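PDB 3V10: rhusiopathiae surface protein B from Erysipelothrix rhusiopathiae, which probably binds collagen as a cell-wall-linked surface adhesin, its collagen-binding region being the two-domain, immunoglobulin-like part described here. Local coordinates for residues Gly213-Asp218 with Phe261-Asp266; Asp49-Thr54 with Ile97-Met102; Asn22-Pro27 with Ser119-Ala124. One frame throughout, in Å; residues are numbered along the deposited sequence.

Contact 1 of 3, residues Gly213-Asp218 with Phe261-Asp266; sequences GSIMVD and FTVTYD
Met-216 and Thr-264 exchange two backbone hydrogen bonds, and Asp-218 does the same with Thr-262, which pairs 216-218 with 261-266 as antiparallel strands of the collagen-binding domain. In the first pair Met-216 N lies 3.0 Å from Thr-264 O. The return bond, from Thr-264 N to Met-216 O, measures 2.9 Å. Between the two pairs lies the non-hydrogen-bonded pair Val-217 and Val-263. A fifth bond, at the other end, comes from a side chain: Asp-266 N donates to Ser-214 OG at 3.1 Å, nearly straight at 166°, while that hydroxyl also pairs with Val-211 O.

Water threads the polar face. One molecule donates to Ser-214 O at 2.7 Å and is hydrogen-bonded to Thr-264 OG1, which a chi1 of 59° sets between its own N and carbonyl carbon, within reach of this water. A second water donates to Thr-262 O and bonds the same Thr-264 hydroxyl. On this face, too, CB of Asp-218 rests on CB of Thr-262 at 3.7 Å, and the carboxylate reaches His-227 through OD1.

Apolar contacts occupy the other face. Ile-215 lies alongside Tyr-265, its CG1 3.8 Å from Tyr-265 CB, and its CG2 approaches Val-263 CG1 at 4.1 Å. Val-217 CG1 meets the edge of the Phe-261 ring.

The pair runs through the middle of a five-stranded antiparallel sheet, with strand 180-187 beyond 261-266 and strand 224-229 beyond 213-218. Strand 246-251 and helix 230-236 pack against the apolar side chains, and Tyr-265 stacks on Trp-183.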
loop_
_atom_site.group_PDB
_atom_site.type_symbol
_atom_site.label_atom_id
_atom_site.label_comp_id
_atom_site.label_asym_id
_atom_site.label_seq_id
_atom_site.Cartn_x
_atom_site.Cartn_y
_atom_site.Cartn_z
ATOM N N GLY A 213 -17.870 9.550 -5.644
ATOM C CA GLY A 213 -18.018 9.093 -7.017
ATOM C C GLY A 213 -17.078 8.011 -7.517
ATOM O O GLY A 213 -17.003 7.772 -8.725
ATOM N N SER A 214 -16.385 7.324 -6.614
ATOM C CA SER A 214 -15.429 6.299 -7.034
ATOM C C SER A 214 -15.971 4.873 -7.048
ATOM O O SER A 214 -15.233 3.934 -7.350
ATOM C CB SER A 214 -14.202 6.338 -6.125
ATOM O OG SER A 214 -14.551 5.919 -4.818
ATOM N N ILE A 215 -17.247 4.706 -6.722
ATOM C CA ILE A 215 -17.835 3.367 -6.682
ATOM C C ILE A 215 -18.261 2.830 -8.040
ATOM O O ILE A 215 -19.042 3.464 -8.743
ATOM C CB ILE A 215 -19.066 3.334 -5.766
ATOM C CG1 ILE A 215 -18.673 3.778 -4.355
ATOM C CG2 ILE A 215 -19.653 1.931 -5.739
ATOM C CD1 ILE A 215 -19.856 3.903 -3.416
ATOM N N MET A 216 -17.751 1.655 -8.391
ATOM C CA MET A 216 -18.099 1.009 -9.649
ATOM C C MET A 216 -18.403 -0.450 -9.318
ATOM O O MET A 216 -18.069 -0.921 -8.234
ATOM C CB MET A 216 -16.938 1.106 -10.642
ATOM C CG MET A 216 -16.516 2.540 -10.994
ATOM S SD MET A 216 -17.723 3.453 -11.990
ATOM C CE MET A 216 -18.144 4.787 -10.954
ATOM N N VAL A 217 -19.043 -1.168 -10.233
ATOM C CA VAL A 217 -19.377 -2.566 -9.965
ATOM C C VAL A 217 -19.167 -3.467 -11.173
ATOM O O VAL A 217 -19.574 -3.126 -12.274
ATOM C CB VAL A 217 -20.863 -2.715 -9.546
ATOM C CG1 VAL A 217 -21.140 -4.139 -9.110
ATOM C CG2 VAL A 217 -21.201 -1.734 -8.436
ATOM N N ASP A 218 -18.518 -4.606 -10.964
ATOM C CA ASP A 218 -18.339 -5.570 -12.039
ATOM C C ASP A 218 -19.453 -6.583 -11.822
ATOM O O ASP A 218 -19.665 -7.049 -10.701
ATOM C CB ASP A 218 -16.979 -6.260 -11.952
ATOM C CG ASP A 218 -15.836 -5.324 -12.259
ATOM O OD1 ASP A 218 -15.871 -4.686 -13.330
ATOM O OD2 ASP A 218 -14.903 -5.225 -11.434
ATOM N N PHE A 261 -20.764 -10.158 -8.039
ATOM C CA PHE A 261 -20.720 -8.705 -8.015
ATOM C C PHE A 261 -19.437 -8.264 -7.339
ATOM O O PHE A 261 -19.181 -8.615 -6.188
ATOM C CB PHE A 261 -21.911 -8.143 -7.239
ATOM C CG PHE A 261 -23.239 -8.438 -7.869
ATOM C CD1 PHE A 261 -23.755 -7.607 -8.856
ATOM C CD2 PHE A 261 -23.967 -9.556 -7.482
ATOM C CE1 PHE A 261 -24.986 -7.885 -9.452
ATOM C CE2 PHE A 261 -25.195 -9.843 -8.069
ATOM C CZ PHE A 261 -25.707 -9.004 -9.056
ATOM N N THR A 262 -18.626 -7.506 -8.063
ATOM C CA THR A 262 -17.381 -7.000 -7.516
ATOM C C THR A 262 -17.526 -5.495 -7.372
ATOM O O THR A 262 -17.432 -4.757 -8.351
ATOM C CB THR A 262 -16.191 -7.307 -8.441
ATOM O OG1 THR A 262 -16.151 -8.715 -8.714
ATOM C CG2 THR A 262 -14.885 -6.896 -7.778
ATOM N N VAL A 263 -17.790 -5.052 -6.148
ATOM C CA VAL A 263 -17.940 -3.634 -5.861
ATOM C C VAL A 263 -16.568 -3.051 -5.542
ATOM O O VAL A 263 -15.884 -3.522 -4.631
ATOM C CB VAL A 263 -18.876 -3.401 -4.643
ATOM C CG1 VAL A 263 -18.984 -1.915 -4.339
ATOM C CG2 VAL A 263 -20.258 -3.981 -4.926
ATOM N N THR A 264 -16.161 -2.031 -6.294
ATOM C CA THR A 264 -14.874 -1.397 -6.060
ATOM C C THR A 264 -15.067 0.072 -5.705
ATOM O O THR A 264 -16.052 0.695 -6.095
ATOM C CB THR A 264 -13.951 -1.502 -7.299
ATOM O OG1 THR A 264 -14.576 -0.873 -8.425
ATOM C CG2 THR A 264 -13.677 -2.965 -7.628
ATOM N N TYR A 265 -14.132 0.613 -4.939
ATOM C CA TYR A 265 -14.186 2.012 -4.541
ATOM C C TYR A 265 -12.843 2.422 -3.967
ATOM O O TYR A 265 -11.994 1.576 -3.683
ATOM C CB TYR A 265 -15.286 2.255 -3.494
ATOM C CG TYR A 265 -15.092 1.536 -2.180
ATOM C CD1 TYR A 265 -15.514 0.215 -2.015
ATOM C CD2 TYR A 265 -14.482 2.171 -1.096
ATOM C CE1 TYR A 265 -15.337 -0.454 -0.809
ATOM C CE2 TYR A 265 -14.295 1.506 0.120
ATOM C CZ TYR A 265 -14.726 0.195 0.254
ATOM O OH TYR A 265 -14.550 -0.475 1.441
ATOM N N ASP A 266 -12.661 3.724 -3.801
ATOM C CA ASP A 266 -11.419 4.251 -3.259
ATOM C C ASP A 266 -11.665 5.008 -1.967
ATOM O O ASP A 266 -12.763 5.511 -1.724
ATOM C CB ASP A 266 -10.761 5.239 -4.236
ATOM C CG ASP A 266 -10.561 4.661 -5.623
ATOM O OD1 ASP A 266 -10.491 3.426 -5.759
ATOM O OD2 ASP A 266 -10.449 5.459 -6.580
HETATM O O HOH W 1 -14.074 1.748 -8.445
HETATM O O HOH W 2 -17.643 -9.666 -10.769
HETATM O O HOH W 3 -15.841 -3.126 -9.831
#

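Contact 2 of 3, residues Asp49-Thr54 with Ile97-Met102; sequences DFFDLT and IHFEFM
Phe-51 and Phe-99 meet as neighbours on two antiparallel strands, 50-54 and 96-101, in the immunoglobulin-like first domain. Together with Ile-97 they lose the most surface to this contact, and all three lie on its buried face. The two phenyl rings are nearly parallel, 14° apart, yet slid so far that they barely overlap. What Phe-51 receives over its face is instead the CB of Phe-99, a CH-pi contact 3.8 Å from the ring centroid, while Phe-51 CE1 comes within 3.4 Å of Phe-99 CD1. Different first torsions accompany the offset: the Phe-51 ring stands between its backbone N and carbonyl carbon (chi1 58°), whereas that of Phe-99 swings opposite its N (chi1 174°). Phe-34 meets both rings edge-to-face, so the pair is part of a larger aromatic cluster, which Phe-101 extends by taking Phe-99 CE1 over the centre of its face.

Ile-97 finishes the buried row at the other end. Its CB lies 4.0 Å from Leu-53 CB, and the backbones there are joined in both directions, Leu-53 N to Ile-97 O at 2.8 Å and Ile-97 N to Leu-53 O at 2.9 Å. Leu-90, Phe-92 and Leu-117 also touch this isoleucine.

The opposite face is mixed in character and partly exposed. There Phe-50 rests obliquely against His-98, and the imidazole is fixed by a carboxylate: His-98 ND1 donates to Asp-52 OD1 at 2.7 Å, meeting that oxygen on its syn side and close to the ring plane.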
loop_
_atom_site.group_PDB
_atom_site.type_symbol
_atom_site.label_atom_id
_atom_site.label_comp_id
_atom_site.label_asym_id
_atom_site.label_seq_id
_atom_site.Cartn_x
_atom_site.Cartn_y
_atom_site.Cartn_z
ATOM N N ASP A 49 24.969 18.556 -1.361
ATOM C CA ASP A 49 25.538 17.248 -1.049
ATOM C C ASP A 49 24.352 16.294 -1.082
ATOM O O ASP A 49 23.215 16.707 -0.850
ATOM C CB ASP A 49 26.197 17.230 0.337
ATOM C CG ASP A 49 27.469 18.062 0.400
ATOM O OD1 ASP A 49 28.015 18.431 -0.668
ATOM O OD2 ASP A 49 27.933 18.335 1.528
ATOM N N PHE A 50 24.613 15.023 -1.353
ATOM C CA PHE A 50 23.536 14.049 -1.481
ATOM C C PHE A 50 23.980 12.608 -1.274
ATOM O O PHE A 50 25.154 12.321 -1.068
ATOM C CB PHE A 50 22.980 14.135 -2.899
ATOM C CG PHE A 50 24.008 13.814 -3.956
ATOM C CD1 PHE A 50 24.954 14.761 -4.335
ATOM C CD2 PHE A 50 24.072 12.541 -4.523
ATOM C CE1 PHE A 50 25.954 14.448 -5.260
ATOM C CE2 PHE A 50 25.066 12.217 -5.447
ATOM C CZ PHE A 50 26.010 13.174 -5.816
ATOM N N PHE A 51 23.003 11.708 -1.332
ATOM C CA PHE A 51 23.243 10.278 -1.283
ATOM C C PHE A 51 22.071 9.626 -1.989
ATOM O O PHE A 51 20.969 10.182 -2.039
ATOM C CB PHE A 51 23.435 9.713 0.141
ATOM C CG PHE A 51 22.290 9.949 1.086
ATOM C CD1 PHE A 51 22.345 10.983 2.007
ATOM C CD2 PHE A 51 21.209 9.074 1.125
ATOM C CE1 PHE A 51 21.337 11.141 2.967
ATOM C CE2 PHE A 51 20.203 9.221 2.073
ATOM C CZ PHE A 51 20.266 10.254 2.997
ATOM N N ASP A 52 22.328 8.463 -2.561
ATOM C CA ASP A 52 21.317 7.745 -3.309
ATOM C C ASP A 52 20.986 6.383 -2.754
ATOM O O ASP A 52 21.870 5.631 -2.340
ATOM C CB ASP A 52 21.774 7.603 -4.760
ATOM C CG ASP A 52 21.889 8.937 -5.458
ATOM O OD1 ASP A 52 20.846 9.606 -5.622
ATOM O OD2 ASP A 52 23.016 9.323 -5.837
ATOM N N LEU A 53 19.698 6.063 -2.770
ATOM C CA LEU A 53 19.220 4.774 -2.298
ATOM C C LEU A 53 18.783 3.986 -3.530
ATOM O O LEU A 53 18.197 4.547 -4.456
ATOM C CB LEU A 53 18.034 4.968 -1.346
ATOM C CG LEU A 53 18.305 5.888 -0.152
ATOM C CD1 LEU A 53 17.046 6.030 0.698
ATOM C CD2 LEU A 53 19.442 5.324 0.676
ATOM N N THR A 54 19.084 2.693 -3.547
ATOM C CA THR A 54 18.714 1.848 -4.673
ATOM C C THR A 54 17.975 0.607 -4.202
ATOM O O THR A 54 18.572 -0.292 -3.620
ATOM C CB THR A 54 19.951 1.398 -5.467
ATOM O OG1 THR A 54 20.715 2.546 -5.851
ATOM C CG2 THR A 54 19.534 0.634 -6.715
ATOM N N ILE A 97 16.054 6.427 -5.212
ATOM C CA ILE A 97 15.595 7.520 -4.356
ATOM C C ILE A 97 16.787 8.436 -4.102
ATOM O O ILE A 97 17.842 7.981 -3.653
ATOM C CB ILE A 97 15.072 6.999 -3.000
ATOM C CG1 ILE A 97 14.152 5.795 -3.214
ATOM C CG2 ILE A 97 14.336 8.114 -2.275
ATOM C CD1 ILE A 97 12.923 6.101 -4.023
ATOM N N HIS A 98 16.607 9.723 -4.382
ATOM C CA HIS A 98 17.666 10.714 -4.238
ATOM C C HIS A 98 17.421 11.648 -3.062
ATOM O O HIS A 98 16.317 12.159 -2.888
ATOM C CB HIS A 98 17.754 11.534 -5.540
ATOM C CG HIS A 98 18.874 12.533 -5.578
ATOM N ND1 HIS A 98 20.190 12.175 -5.784
ATOM C CD2 HIS A 98 18.865 13.886 -5.493
ATOM C CE1 HIS A 98 20.941 13.262 -5.829
ATOM N NE2 HIS A 98 20.162 14.314 -5.655
ATOM N N PHE A 99 18.442 11.850 -2.240
ATOM C CA PHE A 99 18.317 12.780 -1.126
ATOM C C PHE A 99 19.339 13.884 -1.336
ATOM O O PHE A 99 20.506 13.602 -1.597
ATOM C CB PHE A 99 18.578 12.095 0.219
ATOM C CG PHE A 99 18.597 13.053 1.384
ATOM C CD1 PHE A 99 19.739 13.796 1.679
ATOM C CD2 PHE A 99 17.461 13.246 2.160
ATOM C CE1 PHE A 99 19.750 14.716 2.722
ATOM C CE2 PHE A 99 17.459 14.169 3.215
ATOM C CZ PHE A 99 18.607 14.904 3.494
ATOM N N GLU A 100 18.897 15.135 -1.232
ATOM C CA GLU A 100 19.788 16.280 -1.401
ATOM C C GLU A 100 19.590 17.290 -0.274
ATOM O O GLU A 100 18.461 17.586 0.116
ATOM C CB GLU A 100 19.538 16.960 -2.756
ATOM C CG GLU A 100 20.341 18.239 -2.969
ATOM C CD GLU A 100 20.036 18.912 -4.299
ATOM O OE1 GLU A 100 18.839 19.092 -4.610
ATOM O OE2 GLU A 100 20.987 19.271 -5.027
ATOM N N PHE A 101 20.697 17.800 0.256
ATOM C CA PHE A 101 20.654 18.792 1.320
ATOM C C PHE A 101 20.327 20.155 0.717
ATOM O O PHE A 101 20.868 20.525 -0.322
ATOM C CB PHE A 101 22.010 18.850 2.031
ATOM C CG PHE A 101 22.278 17.674 2.932
ATOM C CD1 PHE A 101 21.718 17.617 4.202
ATOM C CD2 PHE A 101 23.089 16.625 2.507
ATOM C CE1 PHE A 101 21.960 16.535 5.043
ATOM C CE2 PHE A 101 23.337 15.532 3.343
ATOM C CZ PHE A 101 22.770 15.489 4.613
ATOM N N MET A 102 19.443 20.900 1.372
ATOM C CA MET A 102 19.052 22.220 0.890
ATOM C C MET A 102 19.867 23.321 1.566
ATOM O O MET A 102 20.616 23.064 2.508
ATOM C CB MET A 102 17.553 22.449 1.125
ATOM C CG MET A 102 16.637 21.558 0.282
ATOM S SD MET A 102 16.697 21.899 -1.510
ATOM C CE MET A 102 17.826 20.663 -2.063
#

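Contact 3 of 3, residues Asn22-Pro27 with Ser119-Ala124; sequences NNPSQP and SVYDNA
Tyr-121 takes Pro-24 over one face of its ring, and this meeting of a loop proline with a strand aromatic carries most of the contact. Pro-24 CB sits 3.8 Å from the centroid of the Tyr-121 ring, almost above it, as a CH-pi interaction, and the two side chains cross at about a right angle. Pro-24 CA adds a touch near the ring's rim, 3.5 Å from Tyr-121 CE1. The ring reaches the loop because its CG is lodged between the backbone N and the carbonyl carbon, chi1 70°, which raises it from strand 112-123 toward 22-27. Tyr-121 OH is hydrogen-bonded to a water at 2.7 Å, at the ring edge and in its plane; the same water donates weakly to Asn-22 O.

The loop owes its shape largely to Asn-23. With chi1 at 62° its amide turns forward along the chain, and OD1 accepts from Ser-25 N at 2.9 Å, on a lone pair in the carbonyl plane. This is an Asx turn, and it curls the backbone around Pro-24. At the other end of the amide, Asn-23 ND2 donates to Asn-22 OD1 at 3.2 Å, so neighbouring side chains steady each other.

No direct hydrogen bond joins the two segments. Water fills in: Tyr-121 N donates to a molecule that also lies within bonding distance of Pro-24 O and Gln-26 O. Further along, Pro-27 CA makes a CA-H...O contact of 3.3 Å with Ser-119 O.

Beyond Pro-27 the loop becomes strand 28-35, which pairs with 112-123 in the sheet of the immunoglobulin-like first domain; Ser-119 OG bonds Ile-28 O there. Strand 61-65 flanks the other edge of 112-123, its Leu-63 touching Tyr-121, while strand 303-306 and Thr-172 border the loop.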
loop_
_atom_site.group_PDB
_atom_site.type_symbol
_atom_site.label_atom_id
_atom_site.label_comp_id
_atom_site.label_asym_id
_atom_site.label_seq_id
_atom_site.Cartn_x
_atom_site.Cartn_y
_atom_site.Cartn_z
ATOM N N ASN A 22 4.526 -12.437 1.534
ATOM C CA ASN A 22 3.505 -13.163 0.783
ATOM C C ASN A 22 2.872 -12.519 -0.455
ATOM O O ASN A 22 2.639 -13.204 -1.457
ATOM C CB ASN A 22 2.408 -13.599 1.762
ATOM C CG ASN A 22 1.345 -14.448 1.108
ATOM O OD1 ASN A 22 0.270 -13.959 0.755
ATOM N ND2 ASN A 22 1.641 -15.732 0.933
ATOM N N ASN A 23 2.582 -11.221 -0.393
ATOM C CA ASN A 23 1.965 -10.532 -1.525
ATOM C C ASN A 23 2.329 -9.044 -1.525
ATOM O O ASN A 23 2.767 -8.506 -0.507
ATOM C CB ASN A 23 0.443 -10.704 -1.475
ATOM C CG ASN A 23 -0.167 -10.088 -0.237
ATOM O OD1 ASN A 23 -0.110 -8.878 -0.048
ATOM N ND2 ASN A 23 -0.753 -10.921 0.619
ATOM N N PRO A 24 2.154 -8.362 -2.672
ATOM C CA PRO A 24 2.474 -6.938 -2.796
ATOM C C PRO A 24 1.421 -5.966 -2.261
ATOM O O PRO A 24 1.524 -4.765 -2.495
ATOM C CB PRO A 24 2.679 -6.775 -4.301
ATOM C CG PRO A 24 1.647 -7.686 -4.850
ATOM C CD PRO A 24 1.799 -8.928 -3.986
ATOM N N SER A 25 0.424 -6.475 -1.539
ATOM C CA SER A 25 -0.639 -5.622 -1.009
ATOM C C SER A 25 -0.144 -4.584 -0.005
ATOM O O SER A 25 -0.608 -3.442 -0.007
ATOM C CB SER A 25 -1.736 -6.470 -0.360
ATOM O OG SER A 25 -1.296 -7.045 0.859
ATOM N N GLN A 26 0.790 -4.979 0.855
ATOM C CA GLN A 26 1.328 -4.067 1.856
ATOM C C GLN A 26 2.700 -3.569 1.400
ATOM O O GLN A 26 3.373 -4.215 0.600
ATOM C CB GLN A 26 1.463 -4.779 3.208
ATOM C CG GLN A 26 0.200 -5.499 3.694
ATOM C CD GLN A 26 -0.914 -4.554 4.115
ATOM O OE1 GLN A 26 -1.927 -4.984 4.683
ATOM N NE2 GLN A 26 -0.737 -3.266 3.844
ATOM N N PRO A 27 3.128 -2.403 1.898
ATOM C CA PRO A 27 4.435 -1.875 1.499
ATOM C C PRO A 27 5.578 -2.633 2.162
ATOM O O PRO A 27 5.388 -3.281 3.194
ATOM C CB PRO A 27 4.404 -0.427 1.998
ATOM C CG PRO A 27 2.942 -0.138 2.261
ATOM C CD PRO A 27 2.417 -1.450 2.767
ATOM N N SER A 119 7.998 1.021 -0.115
ATOM C CA SER A 119 8.177 0.490 -1.461
ATOM C C SER A 119 7.128 -0.551 -1.818
ATOM O O SER A 119 6.473 -1.122 -0.947
ATOM C CB SER A 119 9.573 -0.127 -1.610
ATOM O OG SER A 119 9.693 -1.311 -0.843
ATOM N N VAL A 120 6.966 -0.775 -3.115
ATOM C CA VAL A 120 6.023 -1.758 -3.624
ATOM C C VAL A 120 6.792 -2.618 -4.616
ATOM O O VAL A 120 7.742 -2.144 -5.247
ATOM C CB VAL A 120 4.828 -1.069 -4.342
ATOM C CG1 VAL A 120 5.338 -0.117 -5.421
ATOM C CG2 VAL A 120 3.915 -2.110 -4.956
ATOM N N TYR A 121 6.419 -3.885 -4.745
ATOM C CA TYR A 121 7.120 -4.738 -5.691
ATOM C C TYR A 121 6.225 -5.314 -6.770
ATOM O O TYR A 121 5.036 -5.557 -6.555
ATOM C CB TYR A 121 7.854 -5.890 -4.982
ATOM C CG TYR A 121 6.975 -6.964 -4.381
ATOM C CD1 TYR A 121 6.580 -6.903 -3.047
ATOM C CD2 TYR A 121 6.569 -8.064 -5.138
ATOM C CE1 TYR A 121 5.809 -7.910 -2.473
ATOM C CE2 TYR A 121 5.793 -9.081 -4.576
ATOM C CZ TYR A 121 5.423 -8.996 -3.240
ATOM O OH TYR A 121 4.703 -10.011 -2.652
ATOM N N ASP A 122 6.817 -5.493 -7.945
ATOM C CA ASP A 122 6.137 -6.082 -9.084
ATOM C C ASP A 122 6.774 -7.455 -9.221
ATOM O O ASP A 122 7.938 -7.635 -8.879
ATOM C CB ASP A 122 6.388 -5.277 -10.363
ATOM C CG ASP A 122 5.717 -3.919 -10.346
ATOM O OD1 ASP A 122 4.524 -3.843 -9.970
ATOM O OD2 ASP A 122 6.378 -2.928 -10.722
ATOM N N ASN A 123 6.011 -8.422 -9.710
ATOM C CA ASN A 123 6.522 -9.777 -9.890
ATOM C C ASN A 123 5.995 -10.298 -11.218
ATOM O O ASN A 123 4.795 -10.496 -11.381
ATOM C CB ASN A 123 6.066 -10.660 -8.722
ATOM C CG ASN A 123 6.105 -12.142 -9.051
ATOM O OD1 ASN A 123 7.026 -12.632 -9.708
ATOM N ND2 ASN A 123 5.103 -12.870 -8.571
ATOM N N ALA A 124 6.906 -10.509 -12.162
ATOM C CA ALA A 124 6.555 -10.967 -13.505
ATOM C C ALA A 124 6.414 -12.479 -13.667
ATOM O O ALA A 124 5.941 -12.950 -14.704
ATOM C CB ALA A 124 7.580 -10.440 -14.500
HETATM O O HOH W 4 3.979 -12.016 -4.240
HETATM O O HOH W 5 4.330 -4.273 -2.366
#

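Overall arrangement
Contacts 2 and 3 belong to one immunoglobulin-like domain and reach the same sheet; their centres are 24 Å apart and their nearest atoms about 7 Å. Both strands of contact 2 come from the part of the chain between the two segments of contact 3. Contact 1 comes later, in the collagen-binding domain that follows, on the opposite side of the molecule's centre from contact 2, with 40 Å between centres. Contact 3 lies between, its centre 23 Å from that of contact 1, where its loop meets residues of the second domain. Strand 311-315, pairing with 112-123, returns to the first domain, consistent with the latch of the Collagen Hug model, in which two domains close around collagen.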